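Local structure of probable copper-exporting P-type ATPase A (Archaeoglobus fulgidus, 3FRY) at residues Leu14-His17 against His18-Ala21. The protein probably exports copper ions across the cell membrane at the cost of ATP, this fragment being its C-terminal heavy-metal-associated domain. Residues are numbered along the deposited sequence; the frame is centred on the assembly and turned at random.
With CIT (citric acid), chain C.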
ATOM      1  N   LEU A  14      -3.675  -5.656   2.201  1.00 17.47           N
ATOM      2  CA  LEU A  14      -3.716  -4.303   1.641  1.00 20.81           C
ATOM      3  C   LEU A  14      -2.649  -4.049   0.575  1.00 18.93           C
ATOM      4  O   LEU A  14      -2.616  -2.985  -0.042  1.00 18.26           O
ATOM      5  CB  LEU A  14      -3.545  -3.256   2.753  1.00 22.19           C
ATOM      6  CG  LEU A  14      -4.528  -3.173   3.931  1.00 25.16           C
ATOM      7  CD1 LEU A  14      -5.903  -2.850   3.415  1.00 30.55           C
ATOM      8  CD2 LEU A  14      -4.550  -4.476   4.702  1.00 25.71           C
ATOM      9  N   SER A  15      -1.777  -5.024   0.356  1.00 20.29           N
ATOM     10  CA  SER A  15      -0.712  -4.841  -0.615  1.00 20.93           C
ATOM     11  C   SER A  15      -0.497  -6.031  -1.527  1.00 20.77           C
ATOM     12  O   SER A  15      -0.916  -7.157  -1.231  1.00 20.73           O
ATOM     13  CB  SER A  15       0.586  -4.520   0.122  1.00 23.22           C
ATOM     14  OG  SER A  15       0.781  -5.442   1.174  1.00 25.61           O
ATOM     15  N   CYS A  16       0.162  -5.768  -2.650  1.00 19.51           N
ATOM     16  CA  CYS A  16       0.447  -6.811  -3.605  1.00 20.12           C
ATOM     17  C   CYS A  16       1.883  -6.765  -4.101  1.00 20.51           C
ATOM     18  O   CYS A  16       2.155  -6.292  -5.208  1.00 20.23           O
ATOM     19  CB  CYS A  16      -0.504  -6.735  -4.803  1.00 20.45           C
ATOM     20  SG  CYS A  16      -0.247  -8.199  -5.843  1.00 21.47           S
ATOM     21  N   HIS A  17       2.807  -7.254  -3.280  1.00 19.95           N
ATOM     22  CA  HIS A  17       4.201  -7.282  -3.684  1.00 19.50           C
ATOM     23  C   HIS A  17       4.417  -8.293  -4.800  1.00 19.59           C
ATOM     24  O   HIS A  17       5.313  -8.118  -5.624  1.00 21.16           O
ATOM     25  CB  HIS A  17       5.109  -7.623  -2.496  1.00 20.78           C
ATOM     26  CG  HIS A  17       5.448  -6.441  -1.642  1.00 22.35           C
ATOM     27  ND1 HIS A  17       4.780  -6.146  -0.473  1.00 22.18           N
ATOM     28  CD2 HIS A  17       6.356  -5.450  -1.815  1.00 22.26           C
ATOM     29  CE1 HIS A  17       5.258  -5.025   0.036  1.00 23.02           C
ATOM     30  NE2 HIS A  17       6.216  -4.583  -0.759  1.00 22.74           N
ATOM     31  N   HIS A  18       3.593  -9.341  -4.841  1.00 19.78           N
ATOM     32  CA  HIS A  18       3.744 -10.367  -5.873  1.00 20.26           C
ATOM     33  C   HIS A  18       3.390  -9.829  -7.250  1.00 19.77           C
ATOM     34  O   HIS A  18       3.700 -10.447  -8.269  1.00 19.97           O
ATOM     35  CB  HIS A  18       2.921 -11.639  -5.535  1.00 19.54           C
ATOM     36  CG  HIS A  18       1.428 -11.480  -5.623  1.00 19.34           C
ATOM     37  ND1 HIS A  18       0.757 -11.352  -6.821  1.00 21.91           N
ATOM     38  CD2 HIS A  18       0.471 -11.516  -4.665  1.00 16.50           C
ATOM     39  CE1 HIS A  18      -0.545 -11.322  -6.598  1.00 19.26           C
ATOM     40  NE2 HIS A  18      -0.745 -11.422  -5.296  1.00 20.96           N
ATOM     41  N   CYS A  19       2.769  -8.653  -7.266  1.00 20.23           N
ATOM     42  CA  CYS A  19       2.364  -7.986  -8.502  1.00 20.59           C
ATOM     43  C   CYS A  19       3.532  -7.251  -9.176  1.00 20.65           C
ATOM     44  O   CYS A  19       3.503  -6.976 -10.377  1.00 18.80           O
ATOM     45  CB  CYS A  19       1.267  -6.951  -8.200  1.00 19.29           C
ATOM     46  SG  CYS A  19      -0.400  -7.562  -7.765  1.00 22.16           S
ATOM     47  N   VAL A  20       4.553  -6.929  -8.392  1.00 20.27           N
ATOM     48  CA  VAL A  20       5.703  -6.177  -8.887  1.00 20.81           C
ATOM     49  C   VAL A  20       6.474  -6.753 -10.073  1.00 21.61           C
ATOM     50  O   VAL A  20       6.859  -6.013 -10.983  1.00 20.72           O
ATOM     51  CB  VAL A  20       6.704  -5.914  -7.735  1.00 20.54           C
ATOM     52  CG1 VAL A  20       7.949  -5.213  -8.254  1.00 19.05           C
ATOM     53  CG2 VAL A  20       6.038  -5.068  -6.676  1.00 20.26           C
ATOM     54  N   ALA A  21       6.704  -8.061 -10.065  1.00 20.56           N
ATOM     55  CA  ALA A  21       7.469  -8.694 -11.131  1.00 20.73           C
ATOM     56  C   ALA A  21       6.903  -8.463 -12.528  1.00 21.07           C
ATOM     57  O   ALA A  21       7.655  -8.131 -13.452  1.00 19.74           O
ATOM     58  CB  ALA A  21       7.606 -10.198 -10.856  1.00 22.78           C
TER
HETATM   59  C1  CIT C2324       1.993 -10.635  -1.685  1.00 33.14           C
HETATM   60  O1  CIT C2324       1.767  -9.557  -2.179  1.00 33.97           O
HETATM   61  O2  CIT C2324       2.231 -11.666  -2.483  1.00 35.69           O
HETATM   62  C2  CIT C2324       2.009 -10.849  -0.168  1.00 32.39           C
HETATM   63  C3  CIT C2324       1.697  -9.577   0.671  1.00 32.88           C
HETATM   64  O7  CIT C2324       0.379  -9.122   0.314  1.00 32.78           O
HETATM   65  C4  CIT C2324       1.750  -9.979   2.172  1.00 33.14           C
HETATM   66  C5  CIT C2324       1.440  -8.860   3.169  1.00 34.90           C
HETATM   67  O3  CIT C2324       1.170  -7.738   2.809  1.00 37.08           O
HETATM   68  O4  CIT C2324       1.463  -9.135   4.480  1.00 36.58           O
HETATM   69  C6  CIT C2324       2.726  -8.476   0.358  1.00 32.94           C
HETATM   70  O5  CIT C2324       2.359  -7.426  -0.126  1.00 31.29           O
HETATM   71  O6  CIT C2324       4.033  -8.669   0.613  1.00 31.16           O
HETATM   72  O   HOH W   1       6.778  -9.455  -7.488  1.00 19.73           O
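C16 and C19, the two cysteines of the CxxC metal-binding motif of this domain family, are joined here by a disulfide, with SG of C16 2.0 Å from SG of C19. CB of C16 lies 3.1 Å from SG of C19. With its SG anti to the backbone N (chi1 -172°), C16 directs the sulfur both to its partner and over a face of the H18 imidazole. That SG stands 3.3 Å from the ring centroid, a sulfur-aromatic contact. It is only 13° off the ring normal. The backbone tightens the same turn: N of C19 donates to O of C16, and N of V20 to O of H17 at 3.1 Å. A water donates to O of H17 and accepts from N of A21, bridging the two. On the loop side sits a citric acid molecule, probably from the crystallisation liquor. Its O5 accepts from OG of S15, from N of H17 and, at 2.8 Å, from ND1 of H17; N of H18 gives a fairly straight bond, 162°, to O1. L14 packs on C19 of the second subunit and C19 on its L14, in keeping with the domain swap. The backbone N atoms of H17 and H18, just ahead of helix 20-29, thus hold carboxyl oxygens of what is probably a citrate anion; with the sulfurs bonded to each other, the cysteine pair probably cannot bind copper as thiolates, which would need the reduced form.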